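Local coordinates for toll-like receptor 13 (Mus musculus, PDB 4Z0C), which recognises bacterial 23S ribosomal RNA as an innate immune receptor and signals through MYD88 and TRAF6 to activate NF-kappa-B, at residues N203-S208 with Q227-N232; L231-T236 with R252-S257; L305-L310 with K332-K337. All coordinates share one frame; numbering follows the deposited sequence.

Contact 1 (N203-S208 with Q227-N232); sequences NLTNLS and QLKSLN. With NAG (2-acetamido-2-deoxy-beta-D-glucopyranose), chain N; NAG (2-acetamido-2-deoxy-beta-D-glucopyranose), chain F.
Leu207 and Leu231 stand side by side on the inward face of two neighbouring parallel strands, 206-208 and 230-232, from LRR 8 and LRR 9 of the leucine-rich-repeat ectodomain. Leu207 CD2 meets Leu231 CD1 at 3.8 Å, and Leu228 CD1 fills in behind, 3.9 Å from Leu207 CB. Both paired leucines hold CG anti to the backbone N (chi1 173° for Leu207, 176° for Leu231), which sets their branches side by side, one rung per repeat, in the hydrophobic core of the solenoid.

The backbone ladder sets this register. Leu207 N gives an almost straight bond to Ser230 O (3.1 Å, 177° at the hydrogen), and Asn232 N answers to Leu207 O. Toward the N-terminal end of the strands, Thr205 O takes two donors: Ser230 N approaches nearly in line with the carbonyl, while Lys229 N, at 2.7 Å, comes in tilted from the carbonyl plane. That double grip fixes the chain where it enters the strand. Before it, a water accepts from Gln227 N and donates to Leu204 O, bridging the two segments.

Just before the strands, the side chains of Thr205 and Lys229 run alongside each other, CG2 lying 4.2 Å from CD, while Thr205 OG1 is bonded to Thr182 O of the preceding repeat. On the face of Asn206 and Ser230, Ser208 OG rests against Asn232 CB at 3.6 Å. Two N-linked sugars rise from this same face, one from Asn206 and one from Asn232. The first leans across to the next strand, where Ser230 OG is modelled so close to its ring oxygen O5 that the hydrogen bond between them is doubtful in detail. Beside it, the sugar's O6 lies 3.7 Å from Lys229 CB.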
loop_
_atom_site.group_PDB
_atom_site.type_symbol
_atom_site.label_atom_id
_atom_site.label_comp_id
_atom_site.label_asym_id
_atom_site.label_seq_id
_atom_site.Cartn_x
_atom_site.Cartn_y
_atom_site.Cartn_z
ATOM N N ASN A 203 -26.877 -43.508 19.606
ATOM C CA ASN A 203 -26.270 -43.168 18.320
ATOM C C ASN A 203 -25.230 -42.039 18.345
ATOM O O ASN A 203 -24.810 -41.559 17.292
ATOM C CB ASN A 203 -27.350 -42.903 17.276
ATOM C CG ASN A 203 -28.104 -44.159 16.913
ATOM O OD1 ASN A 203 -27.508 -45.231 16.767
ATOM N ND2 ASN A 203 -29.423 -44.046 16.783
ATOM N N LEU A 204 -24.810 -41.638 19.544
ATOM C CA LEU A 204 -23.849 -40.550 19.694
ATOM C C LEU A 204 -22.453 -40.951 19.202
ATOM O O LEU A 204 -21.877 -41.947 19.659
ATOM C CB LEU A 204 -23.795 -40.076 21.154
ATOM C CG LEU A 204 -23.269 -38.644 21.259
ATOM C CD1 LEU A 204 -24.283 -37.705 20.667
ATOM C CD2 LEU A 204 -22.995 -38.241 22.687
ATOM N N THR A 205 -21.910 -40.171 18.270
ATOM C CA THR A 205 -20.557 -40.430 17.762
ATOM C C THR A 205 -19.541 -39.390 18.209
ATOM O O THR A 205 -18.355 -39.671 18.273
ATOM C CB THR A 205 -20.536 -40.490 16.240
ATOM O OG1 THR A 205 -21.197 -39.331 15.740
ATOM C CG2 THR A 205 -21.308 -41.693 15.740
ATOM N N ASN A 206 -20.018 -38.190 18.506
ATOM C CA ASN A 206 -19.155 -37.071 18.842
ATOM C C ASN A 206 -19.632 -36.404 20.126
ATOM O O ASN A 206 -20.751 -35.905 20.198
ATOM C CB ASN A 206 -19.142 -36.020 17.708
ATOM C CG ASN A 206 -18.393 -36.490 16.446
ATOM O OD1 ASN A 206 -18.804 -37.450 15.788
ATOM N ND2 ASN A 206 -17.301 -35.788 16.098
ATOM N N LEU A 207 -18.768 -36.383 21.130
ATOM C CA LEU A 207 -19.056 -35.688 22.376
ATOM C C LEU A 207 -17.939 -34.741 22.713
ATOM O O LEU A 207 -16.767 -35.106 22.648
ATOM C CB LEU A 207 -19.211 -36.677 23.527
ATOM C CG LEU A 207 -19.341 -36.052 24.923
ATOM C CD1 LEU A 207 -20.622 -35.241 25.076
ATOM C CD2 LEU A 207 -19.179 -37.112 26.048
ATOM N N SER A 208 -18.293 -33.527 23.094
ATOM C CA SER A 208 -17.288 -32.606 23.596
ATOM C C SER A 208 -17.625 -32.109 24.983
ATOM O O SER A 208 -18.759 -31.718 25.244
ATOM C CB SER A 208 -17.089 -31.406 22.644
ATOM O OG SER A 208 -16.166 -30.513 23.236
ATOM N N GLN A 227 -21.531 -46.119 20.894
ATOM C CA GLN A 227 -21.102 -45.816 19.532
ATOM C C GLN A 227 -20.084 -44.654 19.440
ATOM O O GLN A 227 -19.714 -44.231 18.340
ATOM C CB GLN A 227 -22.321 -45.483 18.675
ATOM C CG GLN A 227 -23.090 -46.701 18.201
ATOM C CD GLN A 227 -22.180 -47.744 17.591
ATOM O OE1 GLN A 227 -21.803 -48.710 18.252
ATOM N NE2 GLN A 227 -21.829 -47.563 16.326
ATOM N N LEU A 228 -19.641 -44.149 20.588
ATOM C CA LEU A 228 -18.848 -42.924 20.651
ATOM C C LEU A 228 -17.539 -43.019 19.877
ATOM O O LEU A 228 -16.728 -43.914 20.123
ATOM C CB LEU A 228 -18.575 -42.543 22.109
ATOM C CG LEU A 228 -17.869 -41.207 22.348
ATOM C CD1 LEU A 228 -18.684 -40.086 21.784
ATOM C CD2 LEU A 228 -17.694 -40.976 23.825
ATOM N N LYS A 229 -17.331 -42.085 18.946
ATOM C CA LYS A 229 -16.144 -42.132 18.099
ATOM C C LYS A 229 -15.062 -41.075 18.390
ATOM O O LYS A 229 -13.889 -41.319 18.145
ATOM C CB LYS A 229 -16.540 -42.050 16.631
ATOM C CG LYS A 229 -17.273 -43.248 16.093
ATOM C CD LYS A 229 -17.549 -43.057 14.607
ATOM C CE LYS A 229 -18.404 -44.177 14.056
ATOM N NZ LYS A 229 -18.582 -44.048 12.585
ATOM N N SER A 230 -15.467 -39.892 18.840
ATOM C CA SER A 230 -14.540 -38.830 19.200
ATOM C C SER A 230 -14.925 -38.310 20.543
ATOM O O SER A 230 -16.085 -37.949 20.765
ATOM C CB SER A 230 -14.607 -37.625 18.242
ATOM O OG SER A 230 -14.732 -38.023 16.895
ATOM N N LEU A 231 -13.945 -38.212 21.426
ATOM C CA LEU A 231 -14.193 -37.642 22.735
ATOM C C LEU A 231 -13.264 -36.445 22.868
ATOM O O LEU A 231 -12.068 -36.572 22.695
ATOM C CB LEU A 231 -13.958 -38.691 23.843
ATOM C CG LEU A 231 -14.091 -38.196 25.280
ATOM C CD1 LEU A 231 -15.481 -37.655 25.517
ATOM C CD2 LEU A 231 -13.755 -39.313 26.265
ATOM N N ASN A 232 -13.832 -35.273 23.126
ATOM C CA ASN A 232 -13.051 -34.055 23.221
ATOM C C ASN A 232 -12.967 -33.566 24.654
ATOM O O ASN A 232 -13.941 -33.055 25.201
ATOM C CB ASN A 232 -13.658 -32.971 22.317
ATOM C CG ASN A 232 -12.680 -31.852 22.014
ATOM O OD1 ASN A 232 -11.774 -31.580 22.801
ATOM N ND2 ASN A 232 -12.852 -31.209 20.857
HETATM C C1 NAG N . -16.756 -36.212 14.818
HETATM C C2 NAG N . -16.183 -34.965 14.128
HETATM C C3 NAG N . -15.447 -35.313 12.848
HETATM C C4 NAG N . -14.379 -36.359 13.117
HETATM C C5 NAG N . -15.036 -37.573 13.754
HETATM C C6 NAG N . -13.945 -38.609 14.040
HETATM C C7 NAG N . -17.388 -32.895 14.460
HETATM C C8 NAG N . -18.248 -31.848 13.807
HETATM N N2 NAG N . -17.222 -34.019 13.779
HETATM O O3 NAG N . -14.894 -34.138 12.313
HETATM O O4 NAG N . -13.738 -36.756 11.920
HETATM O O5 NAG N . -15.754 -37.222 14.939
HETATM O O6 NAG N . -14.524 -39.798 14.521
HETATM O O7 NAG N . -16.876 -32.716 15.567
HETATM C C1 NAG F . -11.949 -30.088 20.690
HETATM C C2 NAG F . -11.482 -30.087 19.241
HETATM C C3 NAG F . -10.639 -28.853 18.915
HETATM C C4 NAG F . -11.354 -27.603 19.398
HETATM C C5 NAG F . -11.551 -27.790 20.898
HETATM C C6 NAG F . -12.036 -26.550 21.628
HETATM C C7 NAG F . -11.084 -32.087 18.020
HETATM C C8 NAG F . -10.217 -33.271 17.709
HETATM N N2 NAG F . -10.713 -31.291 19.010
HETATM O O3 NAG F . -10.369 -28.780 17.538
HETATM O O4 NAG F . -10.609 -26.456 19.070
HETATM O O5 NAG F . -12.495 -28.824 21.026
HETATM O O6 NAG F . -12.995 -25.936 20.800
HETATM O O7 NAG F . -12.102 -31.845 17.377
HETATM O O HOH W 1 -23.145 -43.879 21.505
#

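Contact 2 (L231-T236 with R252-S257); sequences LNLSGT and RAMDLS. With NAG (2-acetamido-2-deoxy-beta-D-glucopyranose), chain F.
Parallel strand pairing between LRR 9 and LRR 10 brings Leu231 against Met254 and Asn232 against Asp255, and continues past the strands into the turns that follow. Leu231 N bonds to Ala253 O, Leu231 O receives Asp255 N, and Leu233 N reaches Asp255 O. At the far end Gly235 N closes on Ser257 O at 2.7 Å, straight at the hydrogen (172°) but well above the carbonyl plane. Gly235 sits in a type II turn running from Leu233 to Thr236.

Beneath the strands, Met254 is stretched out, with CG anti to the backbone N (chi1 -164°), and this carries CE under the neighbouring repeat, 3.9 Å from Leu233 CD1 and close to Leu231 CD2. Leu256 CD2 packs alongside the same Leu233 methyl. These are the inward leucine positions of the repeat, and Leu274 and Leu275 of helix 268-275 also touch Met254.

The other face, with Asn232 and Asp255 on it, is polar. Asn232 OD1 accepts Ser234 N at 3.1 Å, an Asx turn, and lies 3.4 Å from Asp255 CB. Asp255 OD1 accepts from Ser257 OG at 2.8 Å, a hydroxyl also bonded to Gln287 N, with a weak bond from Ser257 N. The other oxygen, Asp255 OD2, faces the sugar on Asn232 and accepts its acetamido N2 at 2.7 Å, which ties this first sugar to the adjoining strand. A water donates to Asp255 OD2 and also hydrogen-bonds with Ser234 OG.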
loop_
_atom_site.group_PDB
_atom_site.type_symbol
_atom_site.label_atom_id
_atom_site.label_comp_id
_atom_site.label_asym_id
_atom_site.label_seq_id
_atom_site.Cartn_x
_atom_site.Cartn_y
_atom_site.Cartn_z
ATOM N N LEU A 231 -13.945 -38.212 21.426
ATOM C CA LEU A 231 -14.193 -37.642 22.735
ATOM C C LEU A 231 -13.264 -36.445 22.868
ATOM O O LEU A 231 -12.068 -36.572 22.695
ATOM C CB LEU A 231 -13.958 -38.691 23.843
ATOM C CG LEU A 231 -14.091 -38.196 25.280
ATOM C CD1 LEU A 231 -15.481 -37.655 25.517
ATOM C CD2 LEU A 231 -13.755 -39.313 26.265
ATOM N N ASN A 232 -13.832 -35.273 23.126
ATOM C CA ASN A 232 -13.051 -34.055 23.221
ATOM C C ASN A 232 -12.967 -33.566 24.654
ATOM O O ASN A 232 -13.941 -33.055 25.201
ATOM C CB ASN A 232 -13.658 -32.971 22.317
ATOM C CG ASN A 232 -12.680 -31.852 22.014
ATOM O OD1 ASN A 232 -11.774 -31.580 22.801
ATOM N ND2 ASN A 232 -12.852 -31.209 20.857
ATOM N N LEU A 233 -11.801 -33.743 25.255
ATOM C CA LEU A 233 -11.550 -33.321 26.629
ATOM C C LEU A 233 -10.462 -32.227 26.681
ATOM O O LEU A 233 -9.745 -32.087 27.677
ATOM C CB LEU A 233 -11.118 -34.529 27.467
ATOM C CG LEU A 233 -12.143 -35.645 27.708
ATOM C CD1 LEU A 233 -11.528 -36.728 28.557
ATOM C CD2 LEU A 233 -13.461 -35.150 28.300
ATOM N N SER A 234 -10.316 -31.494 25.585
ATOM C CA SER A 234 -9.332 -30.405 25.474
ATOM C C SER A 234 -9.600 -29.273 26.470
ATOM O O SER A 234 -10.667 -28.653 26.440
ATOM C CB SER A 234 -9.306 -29.851 24.042
ATOM O OG SER A 234 -8.331 -28.831 23.895
ATOM N N GLY A 235 -8.636 -29.008 27.351
ATOM C CA GLY A 235 -8.776 -27.939 28.327
ATOM C C GLY A 235 -9.670 -28.304 29.498
ATOM O O GLY A 235 -10.038 -27.452 30.313
ATOM N N THR A 236 -10.020 -29.579 29.588
ATOM C CA THR A 236 -10.881 -30.056 30.666
ATOM C C THR A 236 -10.061 -30.811 31.693
ATOM O O THR A 236 -9.362 -31.768 31.352
ATOM C CB THR A 236 -11.960 -30.992 30.143
ATOM O OG1 THR A 236 -12.784 -30.285 29.211
ATOM C CG2 THR A 236 -12.811 -31.504 31.290
ATOM N N ARG A 252 -12.447 -43.498 18.036
ATOM C CA ARG A 252 -11.480 -43.332 16.948
ATOM C C ARG A 252 -10.542 -42.136 17.173
ATOM O O ARG A 252 -9.421 -42.098 16.656
ATOM C CB ARG A 252 -12.204 -43.146 15.612
ATOM C CG ARG A 252 -12.417 -44.412 14.805
ATOM C CD ARG A 252 -13.678 -45.092 15.210
ATOM N NE ARG A 252 -13.998 -46.219 14.338
ATOM C CZ ARG A 252 -15.078 -46.986 14.475
ATOM N NH1 ARG A 252 -15.944 -46.762 15.459
ATOM N NH2 ARG A 252 -15.289 -47.983 13.628
ATOM N N ALA A 253 -10.999 -41.163 17.953
ATOM C CA ALA A 253 -10.269 -39.917 18.117
ATOM C C ALA A 253 -10.453 -39.395 19.531
ATOM O O ALA A 253 -11.550 -39.474 20.101
ATOM C CB ALA A 253 -10.730 -38.862 17.069
ATOM N N MET A 254 -9.372 -38.866 20.096
ATOM C CA MET A 254 -9.418 -38.284 21.425
ATOM C C MET A 254 -8.657 -36.979 21.458
ATOM O O MET A 254 -7.660 -36.806 20.756
ATOM C CB MET A 254 -8.812 -39.241 22.456
ATOM C CG MET A 254 -9.182 -38.872 23.881
ATOM S SD MET A 254 -9.014 -40.241 25.019
ATOM C CE MET A 254 -9.679 -39.504 26.504
ATOM N N ASP A 255 -9.115 -36.067 22.302
ATOM C CA ASP A 255 -8.416 -34.813 22.470
ATOM C C ASP A 255 -8.140 -34.645 23.954
ATOM O O ASP A 255 -9.067 -34.491 24.746
ATOM C CB ASP A 255 -9.252 -33.633 21.918
ATOM C CG ASP A 255 -8.406 -32.364 21.686
ATOM O OD1 ASP A 255 -7.341 -32.214 22.332
ATOM O OD2 ASP A 255 -8.819 -31.500 20.876
ATOM N N LEU A 256 -6.863 -34.669 24.322
ATOM C CA LEU A 256 -6.445 -34.556 25.715
ATOM C C LEU A 256 -5.590 -33.312 26.023
ATOM O O LEU A 256 -4.815 -33.306 26.991
ATOM C CB LEU A 256 -5.683 -35.828 26.130
ATOM C CG LEU A 256 -6.525 -37.098 26.311
ATOM C CD1 LEU A 256 -5.643 -38.292 26.580
ATOM C CD2 LEU A 256 -7.503 -36.893 27.451
ATOM N N SER A 257 -5.708 -32.274 25.200
ATOM C CA SER A 257 -4.884 -31.064 25.363
ATOM C C SER A 257 -5.142 -30.310 26.671
ATOM O O SER A 257 -6.246 -30.323 27.198
ATOM C CB SER A 257 -5.139 -30.111 24.191
ATOM O OG SER A 257 -5.014 -30.780 22.941
HETATM C C1 NAG F . -11.949 -30.088 20.690
HETATM C C2 NAG F . -11.482 -30.087 19.241
HETATM C C3 NAG F . -10.639 -28.853 18.915
HETATM C C4 NAG F . -11.354 -27.603 19.398
HETATM C C5 NAG F . -11.551 -27.790 20.898
HETATM C C6 NAG F . -12.036 -26.550 21.628
HETATM C C7 NAG F . -11.084 -32.087 18.020
HETATM C C8 NAG F . -10.217 -33.271 17.709
HETATM N N2 NAG F . -10.713 -31.291 19.010
HETATM O O3 NAG F . -10.369 -28.780 17.538
HETATM O O4 NAG F . -10.609 -26.456 19.070
HETATM O O5 NAG F . -12.495 -28.824 21.026
HETATM O O6 NAG F . -12.995 -25.936 20.800
HETATM O O7 NAG F . -12.102 -31.845 17.377
HETATM O O HOH W 2 -7.684 -29.004 21.039
#

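Contact 3 (L305-L310 with K332-K337); sequences LLFLDL and KLNLNK
Strands 307-309 and 332-334 run parallel, their axes 5.0 Å apart and only 2° from exact alignment. Lys332 N bonds to Leu306 O, Leu308 N to Lys332 O, and Asn334 N to Leu308 O. The ladder runs one step beyond the strand, where Leu310 N meets Asn334 O at 2.7 Å.

On the outward face Lys332 lays its aliphatic chain over one face of the Phe307 ring. CD sits 3.9 Å from the ring centroid, displaced toward the rim, a CH-pi contact; from there the chain bends at its last two torsions, and NZ ends too distant for more than a weak cation-pi attraction. With CG anti to the backbone N (chi1 177°), the Phe307 ring leans toward the neighbouring strand, its edge at the backbone, CD1 lying 3.3 Å from Lys332 O.

These strands are the LRR 12 and LRR 13 rungs of the solenoid. Inward, Leu310 CB packs on Leu335 CD2 at 3.7 Å, and helix 293-302 adds Leu299 against Leu308 and Ile296 against Leu310.

Asn334 reaches both Phe307 and Asp309: its ND2 comes to the edge of Phe307, 3.7 Å from CZ, and gives Asp309 OD2 a weak bond of 3.3 Å. Amide and carboxylate are turned almost at right angles (83°). Asp309 OD1 is bonded more firmly elsewhere, to Gln287 NE2 and Gly311 N.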
loop_
_atom_site.group_PDB
_atom_site.type_symbol
_atom_site.label_atom_id
_atom_site.label_comp_id
_atom_site.label_asym_id
_atom_site.label_seq_id
_atom_site.Cartn_x
_atom_site.Cartn_y
_atom_site.Cartn_z
ATOM N N LEU A 305 -1.305 -44.751 16.015
ATOM C CA LEU A 305 -1.997 -43.590 15.452
ATOM C C LEU A 305 -1.789 -43.375 13.960
ATOM O O LEU A 305 -0.721 -43.689 13.428
ATOM C CB LEU A 305 -1.600 -42.319 16.190
ATOM C CG LEU A 305 -1.794 -42.343 17.702
ATOM C CD1 LEU A 305 -1.200 -41.084 18.351
ATOM C CD2 LEU A 305 -3.265 -42.513 18.056
ATOM N N LEU A 306 -2.827 -42.834 13.305
ATOM C CA LEU A 306 -2.743 -42.325 11.925
ATOM C C LEU A 306 -2.462 -40.819 11.923
ATOM O O LEU A 306 -1.708 -40.311 11.089
ATOM C CB LEU A 306 -4.055 -42.568 11.169
ATOM C CG LEU A 306 -4.483 -44.031 10.988
ATOM C CD1 LEU A 306 -5.730 -44.165 10.070
ATOM C CD2 LEU A 306 -3.309 -44.846 10.457
ATOM N N PHE A 307 -3.066 -40.130 12.887
ATOM C CA PHE A 307 -2.961 -38.693 13.022
ATOM C C PHE A 307 -2.612 -38.344 14.463
ATOM O O PHE A 307 -3.379 -38.619 15.382
ATOM C CB PHE A 307 -4.293 -38.030 12.614
ATOM C CG PHE A 307 -4.320 -36.523 12.794
ATOM C CD1 PHE A 307 -3.165 -35.767 12.680
ATOM C CD2 PHE A 307 -5.508 -35.869 13.072
ATOM C CE1 PHE A 307 -3.201 -34.390 12.848
ATOM C CE2 PHE A 307 -5.546 -34.491 13.238
ATOM C CZ PHE A 307 -4.396 -33.755 13.126
ATOM N N LEU A 308 -1.457 -37.711 14.643
ATOM C CA LEU A 308 -1.034 -37.192 15.935
ATOM C C LEU A 308 -0.826 -35.667 15.842
ATOM O O LEU A 308 -0.114 -35.177 14.969
ATOM C CB LEU A 308 0.253 -37.897 16.383
ATOM C CG LEU A 308 0.973 -37.356 17.626
ATOM C CD1 LEU A 308 0.059 -37.331 18.854
ATOM C CD2 LEU A 308 2.256 -38.131 17.923
ATOM N N ASP A 309 -1.461 -34.922 16.741
ATOM C CA ASP A 309 -1.327 -33.480 16.757
ATOM C C ASP A 309 -0.590 -33.049 18.019
ATOM O O ASP A 309 -1.127 -33.160 19.113
ATOM C CB ASP A 309 -2.694 -32.803 16.706
ATOM C CG ASP A 309 -2.606 -31.296 16.411
ATOM O OD1 ASP A 309 -1.646 -30.621 16.867
ATOM O OD2 ASP A 309 -3.511 -30.781 15.712
ATOM N N LEU A 310 0.633 -32.539 17.860
ATOM C CA LEU A 310 1.445 -32.140 19.006
ATOM C C LEU A 310 1.662 -30.638 19.092
ATOM O O LEU A 310 2.622 -30.183 19.703
ATOM C CB LEU A 310 2.791 -32.860 18.990
ATOM C CG LEU A 310 2.768 -34.339 19.397
ATOM C CD1 LEU A 310 4.110 -35.018 19.113
ATOM C CD2 LEU A 310 2.391 -34.463 20.860
ATOM N N LYS A 332 -0.411 -38.275 9.213
ATOM C CA LYS A 332 -0.430 -36.835 9.355
ATOM C C LYS A 332 0.147 -36.507 10.708
ATOM O O LYS A 332 -0.274 -37.100 11.699
ATOM C CB LYS A 332 -1.860 -36.284 9.266
ATOM C CG LYS A 332 -1.943 -34.747 9.190
ATOM C CD LYS A 332 -3.355 -34.177 9.350
ATOM C CE LYS A 332 -4.234 -34.457 8.150
ATOM N NZ LYS A 332 -4.424 -33.230 7.311
ATOM N N LEU A 333 1.097 -35.564 10.741
ATOM C CA LEU A 333 1.745 -35.131 11.970
ATOM C C LEU A 333 1.814 -33.604 12.077
ATOM O O LEU A 333 2.392 -32.951 11.219
ATOM C CB LEU A 333 3.160 -35.725 12.044
ATOM C CG LEU A 333 4.068 -35.286 13.194
ATOM C CD1 LEU A 333 3.419 -35.567 14.557
ATOM C CD2 LEU A 333 5.420 -35.986 13.100
ATOM N N ASN A 334 1.249 -33.045 13.145
ATOM C CA ASN A 334 1.329 -31.615 13.399
ATOM C C ASN A 334 2.257 -31.286 14.572
ATOM O O ASN A 334 2.082 -31.794 15.686
ATOM C CB ASN A 334 -0.042 -30.997 13.672
ATOM C CG ASN A 334 -0.995 -31.085 12.472
ATOM O OD1 ASN A 334 -0.601 -31.434 11.357
ATOM N ND2 ASN A 334 -2.256 -30.737 12.707
ATOM N N LEU A 335 3.223 -30.410 14.304
ATOM C CA LEU A 335 4.205 -29.952 15.282
ATOM C C LEU A 335 4.309 -28.422 15.241
ATOM O O LEU A 335 5.344 -27.843 15.552
ATOM C CB LEU A 335 5.563 -30.576 14.984
ATOM C CG LEU A 335 5.711 -32.025 15.428
ATOM C CD1 LEU A 335 6.928 -32.685 14.800
ATOM C CD2 LEU A 335 5.791 -32.066 16.933
ATOM N N ASN A 336 3.213 -27.779 14.856
ATOM C CA ASN A 336 3.121 -26.330 14.813
ATOM C C ASN A 336 3.054 -25.627 16.194
ATOM O O ASN A 336 2.577 -26.197 17.167
ATOM C CB ASN A 336 1.918 -25.931 13.937
ATOM C CG ASN A 336 0.597 -26.418 14.499
ATOM O OD1 ASN A 336 0.391 -27.622 14.707
ATOM N ND2 ASN A 336 -0.303 -25.484 14.766
ATOM N N LYS A 337 3.556 -24.392 16.262
ATOM C CA LYS A 337 3.514 -23.557 17.472
ATOM C C LYS A 337 4.228 -24.160 18.678
ATOM O O LYS A 337 3.876 -23.865 19.814
ATOM C CB LYS A 337 2.081 -23.184 17.893
ATOM C CG LYS A 337 1.253 -22.337 16.933
ATOM C CD LYS A 337 0.072 -21.727 17.715
ATOM C CE LYS A 337 -1.105 -21.261 16.853
ATOM N NZ LYS A 337 -0.868 -21.335 15.389
#

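How the contacts relate
Following the chain from the N terminus, 203-208 leads through one repeat to 227-232, and contact 1 closes that loop. Contact 2 starts on the same strand, sharing Leu231 and Asn232, and closes the next loop at 252-257, so the two follow in chain order and neither encloses the other. They meet where Lys229 O lies 2.6 Å from Arg252 N, a probable hydrogen bond, and the sugar on Asn232 belongs to both. Contact 3 opens later and closes between 305-310 and 332-337. Strand 283-285 lies between contacts 2 and 3, whose centres are about 14 Å apart. All three join successive repeats of the solenoid.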